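Local structure of beta-hexosaminidase LpqI (Mycobacterium tuberculosis H37Rv, 6GFV) at residues V226-V231 with A274-R279; G236-S241 with V286-Q291; F280-A285 with T302-A307. The protein cleaves the terminal beta-1,4-linked N-acetylglucosamine from peptidoglycan fragments, a step of mycobacterial cell-wall recycling. All coordinates share one frame; numbering follows the deposited sequence.

In the fold
Contacts 1 and 2 adjoin near the catalytic end of the family 3 glycoside hydrolase barrel, and contact 3 lies farther out. Contact 1 is buried and nonpolar where its segments meet, a histidine ring, close to the probable nucleophile, against an isoleucine. Contact 2, its centre about 8 Å from that of contact 1, is partly buried and polar: a salt bridge and a hydroxyl-to-carbonyl bond tie 236-241 to helix 282-292. Ser241 belongs to both neighbourhoods, since its OG meets His228 ND1 at 2.9 Å. Contact 3 uses the start of the same helix, its centre about 15 Å from that of contact 2, and is a surface contact of aliphatic carbon between consecutive barrel helices, away from the annotated sites.

Contact 1. Residues V226-V231 with A274-R279; sequences VGHLQV and AAISDR
His228 and Ile276 meet at the catalytic end of the TIM barrel, where strand 223-230 runs into its loop and the short helix 274-277 follows the strand that leads to Asp268, the probable nucleophile. The isoleucine comes down on the flat of the imidazole: Ile276 CG1 lies 3.4 Å from the centroid of the His228 ring and only 5° off its normal, a CH-pi contact centred over the face. Being over the centre, CG1 is 3.5 to 3.7 Å from every ring atom, while CD1 leans toward one side, 3.7 Å from His228 ND1. The two side chains cross at about a right angle. Ile276 sets CG1 beside its backbone N and opposite its carbonyl carbon (chi1 -63°), which swings this branch toward the ring although its CB does not point there. From the preceding residue, the methyl of Ala275 closes on the root of the same side chain, its CB 3.9 Å from His228 CB.

Both ring nitrogens have partners, ND1 with Ser241 OG and NE2 with the backbone O of Asp269, so the imidazole is fixed in rotation as well as covered. The His228 side chain is about 4 Å from that of Asp268, consistent with a second-shell part in shaping the active site. His228 also centres an inverse gamma turn. Farther out, Arg279, whose NH1 bonds to Ser237 O, touches Gln230 only loosely, amide and guanidinium planes 84° apart; Gln230 NE2 lies at the guanidinium edge, 4.2 Å from Arg279 NH2, two donors with no bond between them.

Contact 2. Residues G236-S241 with V286-Q291; sequences GSEPAS and VLRTLQ
The loop that follows strand 223-230 of the TIM barrel is tied here to helix 282-292 by two polar links, one through side chains and one through the loop's own backbone. In the first, Arg288 NH2 donates to Glu238 OE1 over 3.0 Å with an N-H...O angle of 163°, making a salt bridge. The two chains cross at about a right angle, and their flat ends are not coplanar: the carboxylate and guanidinium planes are 54° apart. OE1 lies at the guanidinium edge, close to its plane, whereas NH2 comes to OE1 from well above the plane of the carboxylate. This is a one-point bridge rather than a paired, side-on one. A water joins the two remaining ends, giving a hydrogen to Glu238 OE2 at 2.8 Å and accepting one from Arg288 NH1 at 3.1 Å. Arg288 is bent at chi2 and chi3, and Glu238 at chi2; these bends bring the guanidinium edge to OE1.

In the second link, the hydroxyl of Thr289 donates to the backbone carbonyl, with Thr289 OG1 2.8 Å from Ser241 O and tilted 25° from the carbonyl plane. Thr289 OG1 stands opposite its own backbone N, which turns it toward the loop.

NH2 also donates to Leu242 O, and one arginine nitrogen is thus shared between a carboxylate and a carbonyl just beyond Ser241. With the carbonyl of Ser241 taken by Thr289, the helix grips this part of the chain directly at three oxygens, one charged and two of the backbone, close to the His228 that lies by Asp268, the probable nucleophile.

Contact 3. Residues F280-A285 with T302-A307; sequences FGVSEA and TKEVPA
Val282 and Glu304 bring together the starts of two successive helices on the outside of the TIM barrel, 282-292 and 305-317, joined in the chain through strand 297-299. The valine lies across the CB and CG of the glutamate. Its CG1, opposite the backbone N (chi1 172°), lies 4.0 Å from Glu304 CB, and its CG2 is as close to Glu304 CG; the two side chains cross at about a right angle. Glu304 keeps CG beside its own backbone N, then bends at chi2 (84°), so that CB and CG face the valine while the carboxylate turns elsewhere. There OE1 accepts hydrogen bonds from Thr301 OG1 and Trp299 NE1, and OE2 takes one from Lys303 NZ at 2.9 Å in a salt bridge that meets it from above the carboxylate plane. Three partners thus hold the acid, and its methylenes are left to form the nonpolar touch. Val282 also packs on Trp299 and Val308, extending this apolar patch toward strand 297-299 and helix 305-317.

The helix of Val282 opens at Gly281, its N-cap residue. One position along, the contact is looser: Ser283 CB comes 4.3 Å from Ala307 O.

Contact 1. Residues V226-V231 with A274-R279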
loop_
_atom_site.group_PDB
_atom_site.type_symbol
_atom_site.label_atom_id
_atom_site.label_comp_id
_atom_site.label_asym_id
_atom_site.label_seq_id
_atom_site.Cartn_x
_atom_site.Cartn_y
_atom_site.Cartn_z
ATOM N N VAL A 226 5.106 2.949 -2.812
ATOM C CA VAL A 226 6.330 3.277 -3.553
ATOM C C VAL A 226 6.745 2.078 -4.400
ATOM O O VAL A 226 6.896 0.996 -3.879
ATOM C CB VAL A 226 7.477 3.672 -2.594
ATOM C CG1 VAL A 226 8.726 4.093 -3.366
ATOM C CG2 VAL A 226 7.031 4.807 -1.645
ATOM N N GLY A 227 6.881 2.272 -5.706
ATOM C CA GLY A 227 7.266 1.210 -6.619
ATOM C C GLY A 227 8.731 0.787 -6.568
ATOM O O GLY A 227 9.566 1.446 -5.941
ATOM N N HIS A 228 9.014 -0.338 -7.216
ATOM C CA HIS A 228 10.344 -0.902 -7.315
ATOM C C HIS A 228 11.061 -0.259 -8.498
ATOM O O HIS A 228 11.378 -0.941 -9.485
ATOM C CB HIS A 228 10.289 -2.425 -7.527
ATOM C CG HIS A 228 9.514 -3.178 -6.493
ATOM N ND1 HIS A 228 9.480 -2.813 -5.167
ATOM C CD2 HIS A 228 8.765 -4.306 -6.591
ATOM C CE1 HIS A 228 8.727 -3.668 -4.495
ATOM N NE2 HIS A 228 8.285 -4.586 -5.336
ATOM N N LEU A 229 11.288 1.046 -8.401
ATOM C CA LEU A 229 11.685 1.861 -9.536
ATOM C C LEU A 229 13.035 2.554 -9.330
ATOM O O LEU A 229 13.201 3.307 -8.379
ATOM C CB LEU A 229 10.610 2.914 -9.806
ATOM C CG LEU A 229 9.212 2.440 -10.190
ATOM C CD1 LEU A 229 8.227 3.573 -10.123
ATOM C CD2 LEU A 229 9.222 1.832 -11.584
ATOM N N GLN A 230 13.980 2.288 -10.226
ATOM C CA GLN A 230 15.265 2.971 -10.238
ATOM C C GLN A 230 15.113 4.343 -10.898
ATOM O O GLN A 230 14.591 4.468 -11.996
ATOM C CB GLN A 230 16.313 2.117 -10.958
ATOM C CG GLN A 230 16.615 0.790 -10.292
ATOM C CD GLN A 230 17.387 -0.153 -11.192
ATOM O OE1 GLN A 230 18.416 0.212 -11.760
ATOM N NE2 GLN A 230 16.880 -1.363 -11.350
ATOM N N VAL A 231 15.550 5.384 -10.207
ATOM C CA VAL A 231 15.319 6.745 -10.668
ATOM C C VAL A 231 16.630 7.529 -10.805
ATOM O O VAL A 231 17.282 7.834 -9.810
ATOM C CB VAL A 231 14.385 7.489 -9.708
ATOM C CG1 VAL A 231 14.102 8.899 -10.221
ATOM C CG2 VAL A 231 13.088 6.686 -9.470
ATOM N N ALA A 274 10.031 -9.947 -9.207
ATOM C CA ALA A 274 11.426 -10.224 -9.538
ATOM C C ALA A 274 12.341 -9.012 -9.404
ATOM O O ALA A 274 13.540 -9.172 -9.210
ATOM C CB ALA A 274 11.526 -10.780 -10.940
ATOM N N ALA A 275 11.792 -7.805 -9.506
ATOM C CA ALA A 275 12.622 -6.604 -9.381
ATOM C C ALA A 275 13.286 -6.551 -8.005
ATOM O O ALA A 275 14.343 -5.951 -7.836
ATOM C CB ALA A 275 11.805 -5.355 -9.630
ATOM N N ILE A 276 12.653 -7.196 -7.031
ATOM C CA ILE A 276 13.200 -7.318 -5.694
ATOM C C ILE A 276 13.810 -8.696 -5.475
ATOM O O ILE A 276 14.938 -8.807 -4.993
ATOM C CB ILE A 276 12.120 -7.073 -4.619
ATOM C CG1 ILE A 276 11.580 -5.647 -4.717
ATOM C CG2 ILE A 276 12.678 -7.316 -3.233
ATOM C CD1 ILE A 276 12.663 -4.573 -4.728
ATOM N N SER A 277 13.075 -9.744 -5.843
ATOM C CA SER A 277 13.480 -11.103 -5.488
ATOM C C SER A 277 14.672 -11.615 -6.314
ATOM O O SER A 277 15.281 -12.618 -5.960
ATOM C CB SER A 277 12.289 -12.074 -5.605
ATOM O OG SER A 277 11.626 -11.984 -6.853
ATOM N N ASP A 278 15.018 -10.926 -7.399
ATOM C CA ASP A 278 16.242 -11.254 -8.125
ATOM C C ASP A 278 17.479 -10.888 -7.320
ATOM O O ASP A 278 18.548 -11.459 -7.525
ATOM C CB ASP A 278 16.302 -10.536 -9.471
ATOM C CG ASP A 278 15.455 -11.204 -10.526
ATOM O OD1 ASP A 278 14.894 -12.284 -10.243
ATOM O OD2 ASP A 278 15.359 -10.649 -11.643
ATOM N N ARG A 279 17.341 -9.929 -6.411
ATOM C CA ARG A 279 18.501 -9.403 -5.703
ATOM C C ARG A 279 18.418 -9.611 -4.183
ATOM O O ARG A 279 19.449 -9.691 -3.522
ATOM C CB ARG A 279 18.680 -7.911 -6.029
ATOM C CG ARG A 279 19.931 -7.249 -5.449
ATOM C CD ARG A 279 20.207 -5.860 -6.082
ATOM N NE ARG A 279 19.587 -5.672 -7.398
ATOM C CZ ARG A 279 19.113 -4.508 -7.846
ATOM N NH1 ARG A 279 19.178 -3.426 -7.083
ATOM N NH2 ARG A 279 18.562 -4.418 -9.052
#

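Contact 2. Residues G236-S241 with V286-Q291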
loop_
_atom_site.group_PDB
_atom_site.type_symbol
_atom_site.label_atom_id
_atom_site.label_comp_id
_atom_site.label_asym_id
_atom_site.label_seq_id
_atom_site.Cartn_x
_atom_site.Cartn_y
_atom_site.Cartn_z
ATOM N N GLY A 236 19.864 5.945 -7.884
ATOM C CA GLY A 236 20.924 5.166 -8.495
ATOM C C GLY A 236 20.392 3.852 -9.045
ATOM O O GLY A 236 19.425 3.837 -9.798
ATOM N N SER A 237 21.022 2.752 -8.662
ATOM C CA SER A 237 20.567 1.433 -9.085
ATOM C C SER A 237 19.689 0.726 -8.036
ATOM O O SER A 237 19.429 -0.471 -8.141
ATOM C CB SER A 237 21.765 0.559 -9.420
ATOM O OG SER A 237 22.668 0.553 -8.338
ATOM N N GLU A 238 19.241 1.459 -7.027
ATOM C CA GLU A 238 18.366 0.888 -6.008
ATOM C C GLU A 238 16.907 1.198 -6.329
ATOM O O GLU A 238 16.599 2.300 -6.754
ATOM C CB GLU A 238 18.721 1.424 -4.625
ATOM C CG GLU A 238 20.138 1.091 -4.157
ATOM C CD GLU A 238 20.410 -0.403 -4.067
ATOM O OE1 GLU A 238 19.484 -1.162 -3.723
ATOM O OE2 GLU A 238 21.554 -0.825 -4.326
ATOM N N PRO A 239 16.005 0.211 -6.150
ATOM C CA PRO A 239 14.582 0.510 -6.341
ATOM C C PRO A 239 14.106 1.528 -5.299
ATOM O O PRO A 239 14.608 1.532 -4.184
ATOM C CB PRO A 239 13.901 -0.854 -6.157
ATOM C CG PRO A 239 14.852 -1.658 -5.357
ATOM C CD PRO A 239 16.229 -1.190 -5.762
ATOM N N ALA A 240 13.175 2.390 -5.684
ATOM C CA ALA A 240 12.661 3.449 -4.810
ATOM C C ALA A 240 12.114 2.934 -3.465
ATOM O O ALA A 240 12.286 3.578 -2.431
ATOM C CB ALA A 240 11.584 4.235 -5.546
ATOM N N SER A 241 11.474 1.763 -3.490
ATOM C CA SER A 241 10.852 1.178 -2.303
ATOM C C SER A 241 11.888 0.818 -1.244
ATOM O O SER A 241 11.559 0.654 -0.076
ATOM C CB SER A 241 10.037 -0.069 -2.683
ATOM O OG SER A 241 10.829 -1.019 -3.365
ATOM N N VAL A 286 12.512 -6.766 3.575
ATOM C CA VAL A 286 11.694 -6.131 4.591
ATOM C C VAL A 286 12.538 -5.161 5.415
ATOM O O VAL A 286 12.125 -4.026 5.648
ATOM C CB VAL A 286 11.013 -7.179 5.516
ATOM C CG1 VAL A 286 10.437 -6.515 6.761
ATOM C CG2 VAL A 286 9.934 -7.921 4.763
ATOM N N LEU A 287 13.719 -5.604 5.842
ATOM C CA LEU A 287 14.639 -4.746 6.586
ATOM C C LEU A 287 14.977 -3.466 5.802
ATOM O O LEU A 287 14.950 -2.387 6.349
ATOM C CB LEU A 287 15.926 -5.506 6.940
ATOM C CG LEU A 287 17.034 -4.747 7.690
ATOM C CD1 LEU A 287 16.514 -4.047 8.922
ATOM C CD2 LEU A 287 18.171 -5.689 8.077
ATOM N N ARG A 288 15.290 -3.609 4.521
ATOM C CA ARG A 288 15.638 -2.474 3.676
ATOM C C ARG A 288 14.519 -1.454 3.563
ATOM O O ARG A 288 14.768 -0.257 3.656
ATOM C CB ARG A 288 16.033 -2.951 2.276
ATOM C CG ARG A 288 17.439 -3.527 2.189
ATOM C CD ARG A 288 18.499 -2.440 2.215
ATOM N NE ARG A 288 18.295 -1.433 1.175
ATOM C CZ ARG A 288 18.834 -1.490 -0.041
ATOM N NH1 ARG A 288 19.620 -2.505 -0.387
ATOM N NH2 ARG A 288 18.594 -0.525 -0.914
ATOM N N THR A 289 13.280 -1.918 3.370
ATOM C CA THR A 289 12.193 -0.984 3.119
ATOM C C THR A 289 11.844 -0.230 4.404
ATOM O O THR A 289 11.556 0.948 4.355
ATOM C CB THR A 289 10.945 -1.687 2.508
ATOM O OG1 THR A 289 10.099 -0.713 1.888
ATOM C CG2 THR A 289 10.157 -2.497 3.545
ATOM N N LEU A 290 11.931 -0.884 5.558
ATOM C CA LEU A 290 11.758 -0.185 6.831
ATOM C C LEU A 290 12.935 0.756 7.119
ATOM O O LEU A 290 12.758 1.818 7.711
ATOM C CB LEU A 290 11.577 -1.179 7.985
ATOM C CG LEU A 290 10.298 -2.024 7.927
ATOM C CD1 LEU A 290 10.167 -2.927 9.148
ATOM C CD2 LEU A 290 9.079 -1.144 7.782
ATOM N N GLN A 291 14.133 0.373 6.688
ATOM C CA GLN A 291 15.281 1.264 6.801
ATOM C C GLN A 291 15.074 2.528 5.952
ATOM O O GLN A 291 15.525 3.617 6.325
ATOM C CB GLN A 291 16.565 0.534 6.405
ATOM C CG GLN A 291 17.134 -0.367 7.512
ATOM C CD GLN A 291 18.357 -1.132 7.076
ATOM O OE1 GLN A 291 18.446 -1.565 5.938
ATOM N NE2 GLN A 291 19.306 -1.313 7.987
HETATM O O HOH W 1 22.046 -2.669 -2.299
#

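Contact 3. Residues F280-A285 with T302-A307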
loop_
_atom_site.group_PDB
_atom_site.type_symbol
_atom_site.label_atom_id
_atom_site.label_comp_id
_atom_site.label_asym_id
_atom_site.label_seq_id
_atom_site.Cartn_x
_atom_site.Cartn_y
_atom_site.Cartn_z
ATOM N N PHE A 280 17.207 -9.719 -3.634
ATOM C CA PHE A 280 17.036 -9.856 -2.181
ATOM C C PHE A 280 16.084 -10.984 -1.770
ATOM O O PHE A 280 15.050 -11.183 -2.399
ATOM C CB PHE A 280 16.526 -8.540 -1.576
ATOM C CG PHE A 280 17.368 -7.345 -1.920
ATOM C CD1 PHE A 280 18.487 -7.025 -1.169
ATOM C CD2 PHE A 280 17.033 -6.530 -2.986
ATOM C CE1 PHE A 280 19.271 -5.919 -1.487
ATOM C CE2 PHE A 280 17.816 -5.428 -3.308
ATOM C CZ PHE A 280 18.932 -5.122 -2.554
ATOM N N GLY A 281 16.434 -11.711 -0.709
ATOM C CA GLY A 281 15.503 -12.618 -0.059
ATOM C C GLY A 281 14.517 -11.823 0.782
ATOM O O GLY A 281 14.756 -10.653 1.055
ATOM N N VAL A 282 13.422 -12.443 1.221
ATOM C CA VAL A 282 12.327 -11.667 1.805
ATOM C C VAL A 282 12.705 -10.921 3.084
ATOM O O VAL A 282 12.429 -9.728 3.198
ATOM C CB VAL A 282 11.086 -12.534 2.090
ATOM C CG1 VAL A 282 10.048 -11.729 2.878
ATOM C CG2 VAL A 282 10.473 -13.000 0.786
ATOM N N SER A 283 13.344 -11.583 4.040
ATOM C CA SER A 283 13.655 -10.880 5.286
ATOM C C SER A 283 14.662 -9.719 5.113
ATOM O O SER A 283 14.645 -8.755 5.887
ATOM C CB SER A 283 14.158 -11.867 6.340
ATOM O OG SER A 283 15.369 -12.464 5.946
ATOM N N GLU A 284 15.522 -9.797 4.101
ATOM C CA GLU A 284 16.442 -8.698 3.814
ATOM C C GLU A 284 15.715 -7.546 3.126
ATOM O O GLU A 284 16.047 -6.371 3.330
ATOM C CB GLU A 284 17.613 -9.165 2.948
ATOM C CG GLU A 284 18.542 -10.176 3.636
ATOM C CD GLU A 284 19.227 -9.641 4.898
ATOM O OE1 GLU A 284 19.473 -8.419 4.995
ATOM O OE2 GLU A 284 19.534 -10.455 5.798
ATOM N N ALA A 285 14.730 -7.876 2.305
ATOM C CA ALA A 285 13.960 -6.851 1.620
ATOM C C ALA A 285 13.113 -6.060 2.619
ATOM O O ALA A 285 13.022 -4.839 2.529
ATOM C CB ALA A 285 13.097 -7.461 0.544
ATOM N N THR A 302 2.574 -16.038 3.792
ATOM C CA THR A 302 2.758 -15.980 5.240
ATOM C C THR A 302 4.001 -16.705 5.757
ATOM O O THR A 302 4.457 -16.434 6.853
ATOM C CB THR A 302 1.546 -16.584 5.996
ATOM O OG1 THR A 302 1.373 -17.954 5.622
ATOM C CG2 THR A 302 0.283 -15.820 5.690
ATOM N N LYS A 303 4.527 -17.651 4.988
ATOM C CA LYS A 303 5.525 -18.574 5.532
ATOM C C LYS A 303 6.813 -17.898 6.002
ATOM O O LYS A 303 7.507 -18.429 6.854
ATOM C CB LYS A 303 5.863 -19.665 4.507
ATOM C CG LYS A 303 6.650 -19.188 3.308
ATOM C CD LYS A 303 6.852 -20.302 2.300
ATOM C CE LYS A 303 7.579 -19.786 1.079
ATOM N NZ LYS A 303 6.721 -18.875 0.275
ATOM N N GLU A 304 7.108 -16.716 5.471
ATOM C CA GLU A 304 8.363 -16.040 5.782
ATOM C C GLU A 304 8.340 -15.273 7.103
ATOM O O GLU A 304 9.382 -14.829 7.567
ATOM C CB GLU A 304 8.738 -15.084 4.651
ATOM C CG GLU A 304 8.976 -15.756 3.313
ATOM C CD GLU A 304 7.700 -16.002 2.532
ATOM O OE1 GLU A 304 6.608 -15.798 3.088
ATOM O OE2 GLU A 304 7.790 -16.402 1.357
ATOM N N VAL A 305 7.166 -15.155 7.718
ATOM C CA VAL A 305 6.983 -14.264 8.863
ATOM C C VAL A 305 7.861 -14.562 10.082
ATOM O O VAL A 305 8.463 -13.635 10.615
ATOM C CB VAL A 305 5.502 -14.221 9.305
ATOM C CG1 VAL A 305 5.358 -13.551 10.655
ATOM C CG2 VAL A 305 4.669 -13.486 8.273
ATOM N N PRO A 306 7.949 -15.831 10.534
ATOM C CA PRO A 306 8.856 -16.085 11.669
ATOM C C PRO A 306 10.319 -15.701 11.405
ATOM O O PRO A 306 10.954 -15.153 12.285
ATOM C CB PRO A 306 8.735 -17.601 11.888
ATOM C CG PRO A 306 8.134 -18.135 10.624
ATOM C CD PRO A 306 7.220 -17.055 10.154
ATOM N N ALA A 307 10.829 -15.970 10.209
ATOM C CA ALA A 307 12.201 -15.608 9.863
ATOM C C ALA A 307 12.392 -14.089 9.795
ATOM O O ALA A 307 13.408 -13.567 10.246
ATOM C CB ALA A 307 12.597 -16.242 8.552
#